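Local coordinates for protein sortase B (Streptococcus pyogenes, PDB 3PSQ) that is a class B sortase involved in pilus assembly, probably acting as a cysteine transpeptidase that forms an acyl-thioester intermediate, at residues A[37-42]-A[46-51]; A[119-124]-A[185-190]; A[157-162]-A[178-183]; A[87-92]-A[152-157]; A[63-68]-A[72-77]. One frame throughout, in Å; residues are numbered along the deposited sequence.

Four of the five contacts are built on strands of one mixed sheet, the core of the sortase fold. Interaction 1 is a beta hairpin whose strand 37-41 also pairs with strand 120-124 of interaction 2, Trp39 N lying 2.8 Å from Glu124 O; their centres are 9 Å apart. Interaction 2 reaches strand 185-190, which ends at the zinc-bound, predicted catalytic Cys190 and pairs with strand 89-92 of interaction 4 (Ala186 O to Ile92 N 2.8 Å). Interaction 5 leads into strand 76-77, beside the hairpin and strand 89-92. Interaction 3, at the surface, adjoins interaction 4 through the shared Ser157, and lies about 31 Å from interaction 5, centre to centre.

Interaction 1 of 5, residues A[37-42]-A[46-51]; sequences MAWLTV and HIDYPI
Strands 37-41 and 48-51 run antiparallel, their axes 163° apart, and a classic beta bulge sets both Met37 and Ala38 opposite Ile51. Met37 N donates to Ile51 O, and Leu40 and Tyr49 exchange both of their backbone bonds. On the face carrying Trp39, Thr41, Asp48 and Pro50, the indole lies alongside the proline: Pro50 CD sits 3.9 Å from the centroid of the six-membered ring of Trp39, a CH-pi contact over the face, and the Tyr49-Pro50 peptide covers the same side. At the ring edge, Trp39 NE1 gives a nearly straight bond of 2.7 Å (174°) to Asp48 OD1, in the ring plane. A chi1 of -175° carries the Asp48 carboxylate out on the face of Trp39 and Thr41, with OD1 turned toward the indole N-H. Thr41 OG1 gives the same oxygen, Asp48 OD1, a second bond of 3.1 Å from the opposite face of the carboxylate plane. On the other face of the sheet, Leu40 CD2 lies beside Ile47 CG2 at 3.7 Å, and Leu187 of strand 184-190 packs on Leu40 too. Two donors on one oxygen should restrict the carboxylate's rotation and would probably stabilise its anionic form, while the Leu40 face of this sortase hairpin supplies hydrocarbon to the core.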
# COMPACT_ATOMS: atom_id res chain seq x y z
N MET A 37 11.54 3.81 5.99
CA MET A 37 11.55 2.47 6.60
C MET A 37 11.36 1.29 5.64
O MET A 37 11.39 0.15 6.06
CB MET A 37 10.55 2.35 7.79
CG MET A 37 9.22 3.00 7.55
SD MET A 37 8.22 2.30 6.23
CE MET A 37 8.06 0.55 6.75
N ALA A 38 11.14 1.56 4.37
CA ALA A 38 11.03 0.47 3.39
C ALA A 38 11.20 0.95 1.95
O ALA A 38 11.17 2.14 1.67
CB ALA A 38 9.70 -0.26 3.54
N TRP A 39 11.35 0.01 1.03
CA TRP A 39 11.35 0.30 -0.39
C TRP A 39 10.28 -0.56 -1.00
O TRP A 39 10.17 -1.75 -0.66
CB TRP A 39 12.71 -0.00 -1.04
CG TRP A 39 12.86 0.61 -2.42
CD1 TRP A 39 12.39 0.10 -3.60
CD2 TRP A 39 13.52 1.84 -2.76
NE1 TRP A 39 12.70 0.95 -4.64
CE2 TRP A 39 13.41 2.01 -4.14
CE3 TRP A 39 14.21 2.81 -2.01
CZ2 TRP A 39 13.94 3.12 -4.80
CZ3 TRP A 39 14.72 3.91 -2.64
CH2 TRP A 39 14.59 4.06 -4.03
N LEU A 40 9.50 0.02 -1.90
CA LEU A 40 8.41 -0.68 -2.56
C LEU A 40 8.61 -0.73 -4.08
O LEU A 40 8.91 0.28 -4.72
CB LEU A 40 7.09 0.03 -2.25
CG LEU A 40 5.85 -0.37 -3.02
CD1 LEU A 40 5.30 -1.72 -2.55
CD2 LEU A 40 4.74 0.72 -2.89
N THR A 41 8.42 -1.91 -4.66
CA THR A 41 8.55 -2.12 -6.09
C THR A 41 7.33 -2.88 -6.58
O THR A 41 6.92 -3.87 -5.98
CB THR A 41 9.86 -2.86 -6.42
OG1 THR A 41 10.97 -2.05 -5.99
CG2 THR A 41 10.00 -3.05 -7.92
N VAL A 42 6.68 -2.37 -7.63
CA VAL A 42 5.57 -3.10 -8.23
C VAL A 42 5.88 -3.24 -9.71
O VAL A 42 5.74 -2.29 -10.48
CB VAL A 42 4.20 -2.39 -8.07
CG1 VAL A 42 3.06 -3.27 -8.67
CG2 VAL A 42 3.92 -2.06 -6.60
N HIS A 46 5.85 1.90 -12.80
CA HIS A 46 7.02 2.59 -12.35
C HIS A 46 7.00 2.82 -10.84
O HIS A 46 7.79 3.60 -10.33
CB HIS A 46 7.30 3.89 -13.16
CG HIS A 46 6.21 4.92 -13.10
ND1 HIS A 46 5.86 5.58 -11.93
CD2 HIS A 46 5.44 5.45 -14.08
CE1 HIS A 46 4.88 6.42 -12.19
NE2 HIS A 46 4.63 6.39 -13.49
N ILE A 47 6.15 2.09 -10.11
CA ILE A 47 6.21 2.16 -8.65
C ILE A 47 7.46 1.48 -8.13
O ILE A 47 7.61 0.28 -8.23
CB ILE A 47 4.95 1.57 -7.98
CG1 ILE A 47 3.72 2.33 -8.46
CG2 ILE A 47 5.13 1.52 -6.47
CD1 ILE A 47 2.42 1.62 -8.28
N ASP A 48 8.38 2.28 -7.61
CA ASP A 48 9.70 1.82 -7.25
C ASP A 48 10.21 2.92 -6.33
O ASP A 48 10.93 3.80 -6.74
CB ASP A 48 10.55 1.71 -8.53
CG ASP A 48 11.93 1.11 -8.29
OD1 ASP A 48 12.17 0.47 -7.23
OD2 ASP A 48 12.75 1.30 -9.21
N TYR A 49 9.79 2.87 -5.07
CA TYR A 49 9.95 4.06 -4.23
C TYR A 49 10.34 3.74 -2.82
O TYR A 49 9.89 2.73 -2.28
CB TYR A 49 8.65 4.86 -4.14
CG TYR A 49 7.94 5.16 -5.43
CD1 TYR A 49 8.61 5.68 -6.56
CD2 TYR A 49 6.57 4.97 -5.50
CE1 TYR A 49 7.85 5.98 -7.74
CE2 TYR A 49 5.86 5.23 -6.62
CZ TYR A 49 6.47 5.74 -7.73
OH TYR A 49 5.60 5.94 -8.81
N PRO A 50 11.08 4.67 -2.19
CA PRO A 50 11.26 4.61 -0.75
C PRO A 50 9.92 4.93 -0.06
O PRO A 50 9.09 5.66 -0.62
CB PRO A 50 12.29 5.71 -0.48
CG PRO A 50 12.03 6.76 -1.64
CD PRO A 50 11.65 5.91 -2.81
N ILE A 51 9.70 4.35 1.12
CA ILE A 51 8.42 4.48 1.87
C ILE A 51 8.76 5.04 3.23
O ILE A 51 9.72 4.64 3.85
CB ILE A 51 7.71 3.11 2.09
CG1 ILE A 51 7.42 2.40 0.74
CG2 ILE A 51 6.42 3.27 2.89
CD1 ILE A 51 6.48 3.15 -0.26

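Interaction 2 of 5, residues A[119-124]-A[185-190]; sequences KEFSIE and VALSTC. With ZN (zinc ion), chain N; ZN (zinc ion), chain L; ACY (acetic acid), chain F; EDO (1,2-ethanediol), chain E.
A chi1 of 64° places the ring of Phe121 between its own backbone N and carbonyl carbon, directed at strand 185-190, while Leu187, its CG anti to the carbonyl carbon, brings its isobutyl end to meet it from the opposite direction. Leu187 CD1 stands 4.1 Å from the centroid of the Phe121 ring, only 10° off the normal, in a CH-pi contact over the centre of the face. The other methyl, Leu187 CD2, lies 3.9 Å from Phe121 CE1. Val185 takes the ring edge: its CG1 is 3.8 Å from Phe121 CZ, and Ile123 CD1 touches the same methyl, Val185 CG1, at 4.1 Å. The strand axes come no closer than 10.1 Å and cross at 101°, so the strands meet through side chains across the interior of the sortase beta barrel, where Leu40 and Ile133 also pack on Phe121. The metal-binding groups lie at the C-terminal ends of the two segments. Cys190 SG, predicted to form the acyl-thioester, binds a zinc ion at 2.3 Å together with His96 and Asp192; Glu124 OE2 binds another zinc at 2.2 Å. The side-chain contact is apolar, with methyls at face and edge and Val185 O also at the edge, and it ties the cysteine's strand to the opposite barrel wall.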
# COMPACT_ATOMS: atom_id res chain seq x y z
N LYS A 119 1.15 -9.83 -10.81
CA LYS A 119 0.53 -10.60 -9.73
C LYS A 119 1.26 -10.46 -8.41
O LYS A 119 0.87 -11.06 -7.41
CB LYS A 119 0.52 -12.08 -10.11
CG LYS A 119 -0.41 -12.43 -11.22
CD LYS A 119 0.02 -13.74 -11.86
CE LYS A 119 -1.18 -14.52 -12.34
NZ LYS A 119 -0.80 -15.97 -12.36
N GLU A 120 2.35 -9.70 -8.40
CA GLU A 120 3.10 -9.56 -7.18
C GLU A 120 3.67 -8.13 -7.02
O GLU A 120 3.82 -7.39 -7.99
CB GLU A 120 4.23 -10.59 -7.18
CG GLU A 120 5.08 -10.49 -8.44
CD GLU A 120 6.13 -11.55 -8.53
OE1 GLU A 120 5.80 -12.66 -9.03
OE2 GLU A 120 7.29 -11.27 -8.12
N PHE A 121 3.98 -7.76 -5.79
CA PHE A 121 4.86 -6.64 -5.57
C PHE A 121 5.73 -7.02 -4.43
O PHE A 121 5.47 -8.02 -3.74
CB PHE A 121 4.09 -5.33 -5.35
CG PHE A 121 3.23 -5.29 -4.11
CD1 PHE A 121 3.75 -4.85 -2.90
CD2 PHE A 121 1.88 -5.61 -4.18
CE1 PHE A 121 2.93 -4.75 -1.76
CE2 PHE A 121 1.05 -5.51 -3.09
CZ PHE A 121 1.57 -5.09 -1.86
N SER A 122 6.78 -6.26 -4.21
CA SER A 122 7.72 -6.66 -3.20
C SER A 122 8.18 -5.49 -2.36
O SER A 122 8.18 -4.34 -2.82
CB SER A 122 8.92 -7.33 -3.88
OG SER A 122 9.57 -6.43 -4.74
N ILE A 123 8.59 -5.77 -1.13
CA ILE A 123 8.99 -4.73 -0.23
C ILE A 123 10.33 -5.11 0.35
O ILE A 123 10.55 -6.27 0.64
CB ILE A 123 7.93 -4.53 0.90
CG1 ILE A 123 6.73 -3.76 0.36
CG2 ILE A 123 8.53 -3.84 2.12
CD1 ILE A 123 5.50 -3.93 1.22
N GLU A 124 11.23 -4.15 0.52
CA GLU A 124 12.42 -4.39 1.28
C GLU A 124 12.42 -3.48 2.49
O GLU A 124 12.27 -2.25 2.36
CB GLU A 124 13.65 -4.11 0.43
CG GLU A 124 14.95 -4.25 1.21
CD GLU A 124 16.15 -4.34 0.28
OE1 GLU A 124 15.98 -4.33 -0.95
OE2 GLU A 124 17.29 -4.42 0.78
N VAL A 185 -1.01 -6.86 2.68
CA VAL A 185 -0.45 -5.53 2.40
C VAL A 185 -1.31 -4.89 1.33
O VAL A 185 -1.60 -5.50 0.28
CB VAL A 185 1.03 -5.52 1.96
CG1 VAL A 185 1.49 -4.08 1.79
CG2 VAL A 185 1.91 -6.15 2.97
N ALA A 186 -1.73 -3.67 1.63
CA ALA A 186 -2.62 -2.92 0.77
C ALA A 186 -1.90 -1.64 0.35
O ALA A 186 -1.16 -1.03 1.13
CB ALA A 186 -3.90 -2.60 1.52
N LEU A 187 -2.07 -1.28 -0.92
CA LEU A 187 -1.59 -0.02 -1.46
C LEU A 187 -2.84 0.73 -1.94
O LEU A 187 -3.67 0.17 -2.65
CB LEU A 187 -0.66 -0.23 -2.65
CG LEU A 187 0.32 -1.39 -2.68
CD1 LEU A 187 0.85 -1.56 -4.14
CD2 LEU A 187 1.44 -1.14 -1.68
N SER A 188 -2.93 2.00 -1.60
CA SER A 188 -4.16 2.75 -1.81
C SER A 188 -3.94 4.26 -2.04
O SER A 188 -3.01 4.89 -1.51
CB SER A 188 -5.05 2.56 -0.57
OG SER A 188 -6.36 3.05 -0.80
N THR A 189 -4.86 4.84 -2.82
CA THR A 189 -4.97 6.26 -2.91
C THR A 189 -6.39 6.62 -3.38
O THR A 189 -7.28 5.77 -3.37
CB THR A 189 -3.84 6.89 -3.79
OG1 THR A 189 -3.90 8.31 -3.68
CG2 THR A 189 -3.94 6.44 -5.24
N CYS A 190 -6.59 7.88 -3.76
CA CYS A 190 -7.87 8.31 -4.30
C CYS A 190 -8.11 7.83 -5.73
O CYS A 190 -7.21 7.41 -6.44
CB CYS A 190 -7.98 9.82 -4.26
SG CYS A 190 -6.70 10.66 -5.23
ZN ZN N . 19.12 -4.28 -0.38
ZN ZN L . -7.60 12.73 -5.41
C ACY F . 12.19 -4.56 -3.27
O ACY F . 12.95 -3.69 -3.75
OXT ACY F . 11.00 -4.32 -2.95
CH3 ACY F . 12.72 -5.96 -3.06
C1 EDO E . -4.14 8.04 -8.53
O1 EDO E . -4.74 9.09 -9.29
C2 EDO E . -4.76 6.69 -8.89
O2 EDO E . -6.20 6.75 -9.07
O HOH W 1 -9.02 13.31 -3.74
O HOH W 2 19.31 -2.03 -0.48

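Interaction 3 of 5, residues A[157-162]-A[178-183]; sequences SSKNEF and TTNESR
Thr178 CG2 lies 3.8 Å from Lys159 CD, an aliphatic touch between the first turn of helix 159-167 and the loop that leads into strand 184-190. The two side chains point at each other, but the meeting of their ends is doubtful: the placing of Lys159 CE against the oxygens of Thr178 and Thr179 is too close in the model to be trusted, and how the ammonium group is held there remains uncertain. The lysine's CG stands anti to the backbone N (chi1 -175°), which sends the chain out from the helix; as modelled, bends at chi3 and chi4 bring its end to the turn formed by residues 179-182. Phe184, the first residue of the following strand, packs on both Lys159 and Thr178.

The loop's own shape comes from a type I turn from Thr179 to Ser182. Thr179 N gives Ser182 OG a straight bond of 2.9 Å (175°), and Glu181 N donates to Thr179 OG1 at 3.0 Å in an ST turn. On the helix side Ser158 is the N-cap, its OG accepting a weak bond from Glu161 N. This is surface packing joining a helix start to a turn: the lysine contributes mainly its methylene chain, while the turn is held by its own bonds from Thr179 N and Glu181 N, and Thr178 OG1 is bonded to Gln204 OE1.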
# COMPACT_ATOMS: atom_id res chain seq x y z
N SER A 157 -11.00 -8.23 13.14
CA SER A 157 -12.09 -8.81 12.35
C SER A 157 -11.72 -10.23 11.96
O SER A 157 -10.52 -10.56 11.88
CB SER A 157 -12.37 -7.96 11.09
OG SER A 157 -11.35 -8.16 10.09
N SER A 158 -12.71 -11.07 11.70
CA SER A 158 -12.41 -12.45 11.32
C SER A 158 -11.92 -12.46 9.89
O SER A 158 -12.21 -11.53 9.13
CB SER A 158 -13.64 -13.34 11.45
OG SER A 158 -14.71 -12.81 10.70
N LYS A 159 -11.15 -13.48 9.52
CA LYS A 159 -10.66 -13.63 8.15
C LYS A 159 -11.81 -13.65 7.15
O LYS A 159 -11.72 -13.08 6.06
CB LYS A 159 -9.76 -14.88 7.98
CG LYS A 159 -9.13 -15.00 6.56
CD LYS A 159 -7.92 -15.97 6.49
CE LYS A 159 -6.58 -15.24 6.48
NZ LYS A 159 -6.25 -14.46 7.74
N ASN A 160 -12.91 -14.28 7.51
CA ASN A 160 -14.02 -14.37 6.58
C ASN A 160 -14.76 -13.05 6.36
O ASN A 160 -15.25 -12.83 5.26
CB ASN A 160 -14.97 -15.51 6.96
CG ASN A 160 -14.41 -16.88 6.58
OD1 ASN A 160 -13.41 -16.98 5.85
ND2 ASN A 160 -15.05 -17.94 7.07
N GLU A 161 -14.87 -12.21 7.40
CA GLU A 161 -15.52 -10.89 7.21
C GLU A 161 -14.58 -9.99 6.35
O GLU A 161 -15.04 -9.24 5.49
CB GLU A 161 -15.96 -10.22 8.54
CG GLU A 161 -16.21 -8.65 8.49
CD GLU A 161 -17.70 -8.17 8.38
OE1 GLU A 161 -18.55 -8.83 7.70
OE2 GLU A 161 -18.01 -7.08 8.95
N PHE A 162 -13.28 -10.09 6.60
CA PHE A 162 -12.27 -9.36 5.85
C PHE A 162 -12.32 -9.73 4.37
O PHE A 162 -12.42 -8.86 3.50
CB PHE A 162 -10.90 -9.65 6.47
CG PHE A 162 -9.74 -9.09 5.71
CD1 PHE A 162 -9.46 -7.71 5.74
CD2 PHE A 162 -8.87 -9.93 5.01
CE1 PHE A 162 -8.35 -7.17 5.05
CE2 PHE A 162 -7.77 -9.42 4.33
CZ PHE A 162 -7.51 -8.03 4.35
N THR A 178 -4.95 -19.26 1.81
CA THR A 178 -4.68 -18.46 2.99
C THR A 178 -4.76 -19.30 4.28
O THR A 178 -5.49 -20.29 4.34
CB THR A 178 -5.66 -17.28 3.11
OG1 THR A 178 -5.34 -16.50 4.28
CG2 THR A 178 -7.11 -17.73 3.21
N THR A 179 -4.03 -18.89 5.31
CA THR A 179 -4.08 -19.51 6.63
C THR A 179 -4.51 -18.40 7.59
O THR A 179 -4.61 -17.24 7.19
CB THR A 179 -2.71 -20.11 7.06
OG1 THR A 179 -1.84 -19.08 7.53
CG2 THR A 179 -2.01 -20.84 5.90
N ASN A 180 -4.78 -18.72 8.85
CA ASN A 180 -5.08 -17.65 9.80
C ASN A 180 -3.82 -16.90 10.26
O ASN A 180 -3.89 -15.87 10.96
CB ASN A 180 -5.96 -18.13 10.97
CG ASN A 180 -7.46 -18.02 10.65
OD1 ASN A 180 -8.08 -17.00 10.92
ND2 ASN A 180 -8.02 -19.08 10.08
N GLU A 181 -2.66 -17.39 9.82
CA GLU A 181 -1.41 -16.68 10.11
C GLU A 181 -1.00 -15.77 8.94
O GLU A 181 -0.06 -14.98 9.07
CB GLU A 181 -0.28 -17.67 10.48
CG GLU A 181 -0.71 -18.84 11.38
CD GLU A 181 -1.04 -18.43 12.80
OE1 GLU A 181 -0.14 -17.93 13.50
OE2 GLU A 181 -2.20 -18.63 13.23
N SER A 182 -1.72 -15.86 7.81
CA SER A 182 -1.47 -15.01 6.62
C SER A 182 -1.47 -13.51 6.91
O SER A 182 -2.32 -13.01 7.63
CB SER A 182 -2.51 -15.29 5.52
OG SER A 182 -2.34 -16.58 4.95
N ARG A 183 -0.51 -12.80 6.32
CA ARG A 183 -0.46 -11.34 6.45
C ARG A 183 -0.74 -10.62 5.12
O ARG A 183 -0.42 -11.11 4.04
CB ARG A 183 0.90 -10.88 6.98
CG ARG A 183 1.28 -11.37 8.37
CD ARG A 183 2.72 -10.93 8.67
NE ARG A 183 3.67 -11.90 8.14
CZ ARG A 183 4.91 -11.65 7.73
NH1 ARG A 183 5.43 -10.43 7.75
NH2 ARG A 183 5.65 -12.66 7.27

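Interaction 4 of 5, residues A[87-92]-A[152-157]; sequences DKYSLI and IDVDIS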
# COMPACT_ATOMS: atom_id res chain seq x y z
N ASP A 87 2.22 -7.13 11.12
CA ASP A 87 0.78 -7.01 11.36
C ASP A 87 -0.01 -7.79 10.35
O ASP A 87 0.51 -8.16 9.29
CB ASP A 87 0.36 -5.55 11.30
CG ASP A 87 0.89 -4.75 12.45
OD1 ASP A 87 1.31 -5.36 13.45
OD2 ASP A 87 0.92 -3.52 12.36
N LYS A 88 -1.27 -8.07 10.68
CA LYS A 88 -2.16 -8.76 9.74
C LYS A 88 -2.36 -7.97 8.45
O LYS A 88 -2.61 -8.54 7.38
CB LYS A 88 -3.53 -8.99 10.36
CG LYS A 88 -3.55 -10.13 11.37
CD LYS A 88 -3.56 -11.50 10.64
CE LYS A 88 -3.22 -12.65 11.60
NZ LYS A 88 -4.14 -12.63 12.79
N TYR A 89 -2.28 -6.66 8.57
CA TYR A 89 -2.71 -5.77 7.51
C TYR A 89 -1.90 -4.48 7.57
O TYR A 89 -2.05 -3.66 8.49
CB TYR A 89 -4.18 -5.45 7.70
CG TYR A 89 -4.80 -4.59 6.64
CD1 TYR A 89 -5.20 -5.14 5.44
CD2 TYR A 89 -5.04 -3.23 6.85
CE1 TYR A 89 -5.81 -4.38 4.46
CE2 TYR A 89 -5.66 -2.45 5.87
CZ TYR A 89 -6.05 -3.03 4.68
OH TYR A 89 -6.68 -2.31 3.68
N SER A 90 -1.02 -4.35 6.59
CA SER A 90 -0.20 -3.17 6.47
C SER A 90 -0.75 -2.32 5.33
O SER A 90 -0.91 -2.80 4.20
CB SER A 90 1.25 -3.56 6.24
OG SER A 90 1.73 -4.32 7.35
N LEU A 91 -1.08 -1.06 5.65
CA LEU A 91 -1.67 -0.12 4.70
C LEU A 91 -0.64 0.93 4.28
O LEU A 91 -0.07 1.70 5.11
CB LEU A 91 -2.91 0.55 5.29
CG LEU A 91 -3.63 1.55 4.38
CD1 LEU A 91 -4.18 0.96 3.03
CD2 LEU A 91 -4.71 2.24 5.17
N ILE A 92 -0.33 0.89 2.99
CA ILE A 92 0.51 1.89 2.37
C ILE A 92 -0.40 2.82 1.54
O ILE A 92 -1.15 2.38 0.66
CB ILE A 92 1.62 1.26 1.50
CG1 ILE A 92 2.53 0.40 2.38
CG2 ILE A 92 2.41 2.37 0.76
CD1 ILE A 92 3.69 -0.31 1.66
N ILE A 152 -6.17 -1.57 12.64
CA ILE A 152 -6.59 -2.11 13.92
C ILE A 152 -7.93 -2.82 13.75
O ILE A 152 -8.10 -3.94 14.23
CB ILE A 152 -6.61 -1.04 15.00
CG1 ILE A 152 -5.17 -0.61 15.31
CG2 ILE A 152 -7.30 -1.54 16.24
CD1 ILE A 152 -5.08 0.69 16.19
N ASP A 153 -8.86 -2.19 13.03
CA ASP A 153 -10.18 -2.78 12.79
C ASP A 153 -10.04 -4.07 12.01
O ASP A 153 -10.66 -5.07 12.34
CB ASP A 153 -11.17 -1.81 12.10
CG ASP A 153 -11.65 -0.71 13.05
OD1 ASP A 153 -11.57 -0.88 14.28
OD2 ASP A 153 -12.11 0.36 12.56
N VAL A 154 -9.19 -4.07 10.99
CA VAL A 154 -8.90 -5.31 10.27
C VAL A 154 -8.35 -6.41 11.20
O VAL A 154 -8.79 -7.56 11.16
CB VAL A 154 -7.94 -5.07 9.06
CG1 VAL A 154 -7.55 -6.40 8.43
CG2 VAL A 154 -8.61 -4.14 8.03
N ASP A 155 -7.39 -6.06 12.05
CA ASP A 155 -6.77 -7.03 12.94
C ASP A 155 -7.80 -7.76 13.84
O ASP A 155 -7.63 -8.93 14.10
CB ASP A 155 -5.72 -6.37 13.84
CG ASP A 155 -5.06 -7.35 14.78
OD1 ASP A 155 -4.53 -8.34 14.31
OD2 ASP A 155 -5.04 -7.13 16.01
N ILE A 156 -8.84 -7.06 14.30
CA ILE A 156 -9.83 -7.62 15.20
C ILE A 156 -11.07 -8.16 14.47
O ILE A 156 -12.07 -8.52 15.12
CB ILE A 156 -10.28 -6.62 16.30
CG1 ILE A 156 -11.00 -5.40 15.70
CG2 ILE A 156 -9.10 -6.21 17.17
CD1 ILE A 156 -11.17 -4.28 16.68
N SER A 157 -11.00 -8.23 13.14
CA SER A 157 -12.09 -8.81 12.35
C SER A 157 -11.72 -10.23 11.96
O SER A 157 -10.52 -10.56 11.88
CB SER A 157 -12.37 -7.96 11.09
OG SER A 157 -11.35 -8.16 10.09
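Tyr89 and Val154 form the close-packed half of this contact, their side chains crossing at about a right angle. Val154 CG1 presses on the root of the tyrosine, 3.6 Å from Tyr89 CB, while its second methyl, CG2, stands over one face of the ring, 4.0 Å from the Tyr89 centroid and 15° off the normal, a CH-pi contact displaced toward the CD2-CE2 rim. The tyrosine's CG is anti to its N (chi1 -177°), and this turns one face of the ring to Val154. Both residues are buried; Phe162 of helix 159-167 backs the valine, and the tyrosine hydroxyl is hydrogen-bonded to Leu148 O. The pair thus fastens the short helix 151-155 onto strand 89-93, which runs parallel to strand 184-190 in the sortase sheet. The helix ends here: Val154 O accepts from both Ser157 OG (2.8 Å) and Ser157 N (3.0 Å), so the departing chain is turned back onto the last helical turn. Toward solvent the fit slackens. Asp155 OD1 touches only the aliphatic part of the neighbouring lysine, 3.6 Å from Lys88 CG, and the ammonium Lys88 NZ stays 4.6 Å from Asp155 OD1, beyond salt-bridge range, where its attraction is probably weak and long-range.

Interaction 5 of 5, residues A[63-68]-A[72-77]; sequences KSVEGE and SGSVFL
Hydrogen bonding across this contact rests on Ser74, whose hydroxyl donates to the backbone carbonyl of Lys63: Ser74 OG lies 2.8 Å from Lys63 O, in the carbonyl plane and on a lone pair. The serine's chi1 of -51° sets OG beside its own N and anti to its carbonyl carbon, aimed at the loop 63-68. A second, weaker polar touch falls on the same oxygen, since Gly73 CA approaches Lys63 O at 3.3 Å in a CA-H...O contact, and the two chains come to 4.5 Å between the CA atoms of Lys63 and Gly73. Gly73 itself adopts a positive phi of 73°, a conformation that glycine tolerates readily.

Within the loop the bonds are local. Ser64 to Gly67 is a type I beta turn, closed by Gly67 N donating to Ser64 O at 2.8 Å, and Ser64 N is bonded in turn to Glu68 O. The Ser64 hydroxyl accepts from Glu68 N, just beyond the turn, and donates to Glu66 OE1 within it, on the anti lone pair of that carboxylate. The whole forms part of the connection between strands 48-53 and 76-77 of the sortase sheet, a parallel pair.

Apolar contact is slight. Val65 CG1 lies 4.1 Å from Ser74 CB, and the same valine packs on Val52 of strand 48-53.

The Lys63 side chain leads away from Ser74. Its extended chain carries NZ to a hydrogen bond with Glu59 OE2, and Glu59 binds a zinc ion together with Asp35 and Glu55.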
# COMPACT_ATOMS: atom_id res chain seq x y z
N LYS A 63 5.15 16.83 2.61
CA LYS A 63 6.51 16.54 3.04
C LYS A 63 7.13 15.46 2.17
O LYS A 63 6.50 14.45 1.86
CB LYS A 63 6.47 16.10 4.50
CG LYS A 63 7.82 16.00 5.18
CD LYS A 63 7.47 15.78 6.64
CE LYS A 63 8.65 15.65 7.52
NZ LYS A 63 8.15 15.27 8.89
N SER A 64 8.39 15.65 1.79
CA SER A 64 9.11 14.67 0.95
C SER A 64 9.77 13.58 1.79
O SER A 64 9.95 13.72 3.00
CB SER A 64 10.21 15.40 0.19
OG SER A 64 11.16 15.86 1.14
N VAL A 65 10.21 12.52 1.13
CA VAL A 65 10.97 11.46 1.80
C VAL A 65 12.21 11.99 2.49
O VAL A 65 12.62 11.45 3.50
CB VAL A 65 11.29 10.26 0.89
CG1 VAL A 65 10.02 9.61 0.47
CG2 VAL A 65 12.10 10.67 -0.37
N GLU A 66 12.80 13.08 1.99
CA GLU A 66 13.98 13.64 2.66
C GLU A 66 13.58 14.41 3.92
O GLU A 66 14.44 14.76 4.70
CB GLU A 66 14.80 14.59 1.75
CG GLU A 66 15.44 13.97 0.54
CD GLU A 66 14.49 13.92 -0.65
OE1 GLU A 66 13.33 14.36 -0.54
OE2 GLU A 66 14.89 13.43 -1.72
N GLY A 67 12.29 14.67 4.11
CA GLY A 67 11.84 15.37 5.31
C GLY A 67 11.65 16.86 5.14
O GLY A 67 11.59 17.60 6.14
N GLU A 68 11.55 17.33 3.90
CA GLU A 68 11.37 18.76 3.68
C GLU A 68 10.01 19.05 3.10
O GLU A 68 9.28 18.14 2.68
CB GLU A 68 12.44 19.31 2.73
CG GLU A 68 13.84 19.43 3.34
CD GLU A 68 14.79 20.17 2.42
OE1 GLU A 68 14.75 19.90 1.20
OE2 GLU A 68 15.56 21.04 2.90
N SER A 72 4.08 17.90 -3.47
CA SER A 72 3.33 16.68 -3.72
C SER A 72 3.29 15.70 -2.56
O SER A 72 2.41 14.88 -2.54
CB SER A 72 3.73 15.98 -5.03
OG SER A 72 5.10 16.12 -5.30
N GLY A 73 4.23 15.79 -1.62
CA GLY A 73 4.24 14.89 -0.48
C GLY A 73 4.68 13.47 -0.83
O GLY A 73 5.26 13.26 -1.90
N SER A 74 4.40 12.48 0.04
CA SER A 74 5.01 11.13 -0.12
C SER A 74 4.02 10.01 0.15
O SER A 74 3.01 10.23 0.83
CB SER A 74 6.19 10.93 0.84
OG SER A 74 7.15 11.97 0.79
N VAL A 75 4.31 8.83 -0.36
CA VAL A 75 3.61 7.62 -0.00
C VAL A 75 4.11 7.08 1.34
O VAL A 75 5.31 7.09 1.61
CB VAL A 75 3.79 6.52 -1.09
CG1 VAL A 75 3.11 5.24 -0.60
CG2 VAL A 75 3.18 7.03 -2.44
N PHE A 76 3.19 6.63 2.20
CA PHE A 76 3.52 6.35 3.61
C PHE A 76 2.82 5.09 4.15
O PHE A 76 1.67 4.83 3.82
CB PHE A 76 3.16 7.56 4.48
CG PHE A 76 1.68 7.89 4.47
CD1 PHE A 76 0.82 7.35 5.42
CD2 PHE A 76 1.13 8.72 3.47
CE1 PHE A 76 -0.55 7.70 5.42
CE2 PHE A 76 -0.22 9.04 3.47
CZ PHE A 76 -1.07 8.48 4.40
N LEU A 77 3.52 4.34 4.98
CA LEU A 77 2.91 3.27 5.75
C LEU A 77 2.07 3.87 6.86
O LEU A 77 2.53 4.76 7.58
CB LEU A 77 4.00 2.38 6.38
CG LEU A 77 3.51 1.21 7.26
CD1 LEU A 77 2.71 0.21 6.43
CD2 LEU A 77 4.63 0.48 7.96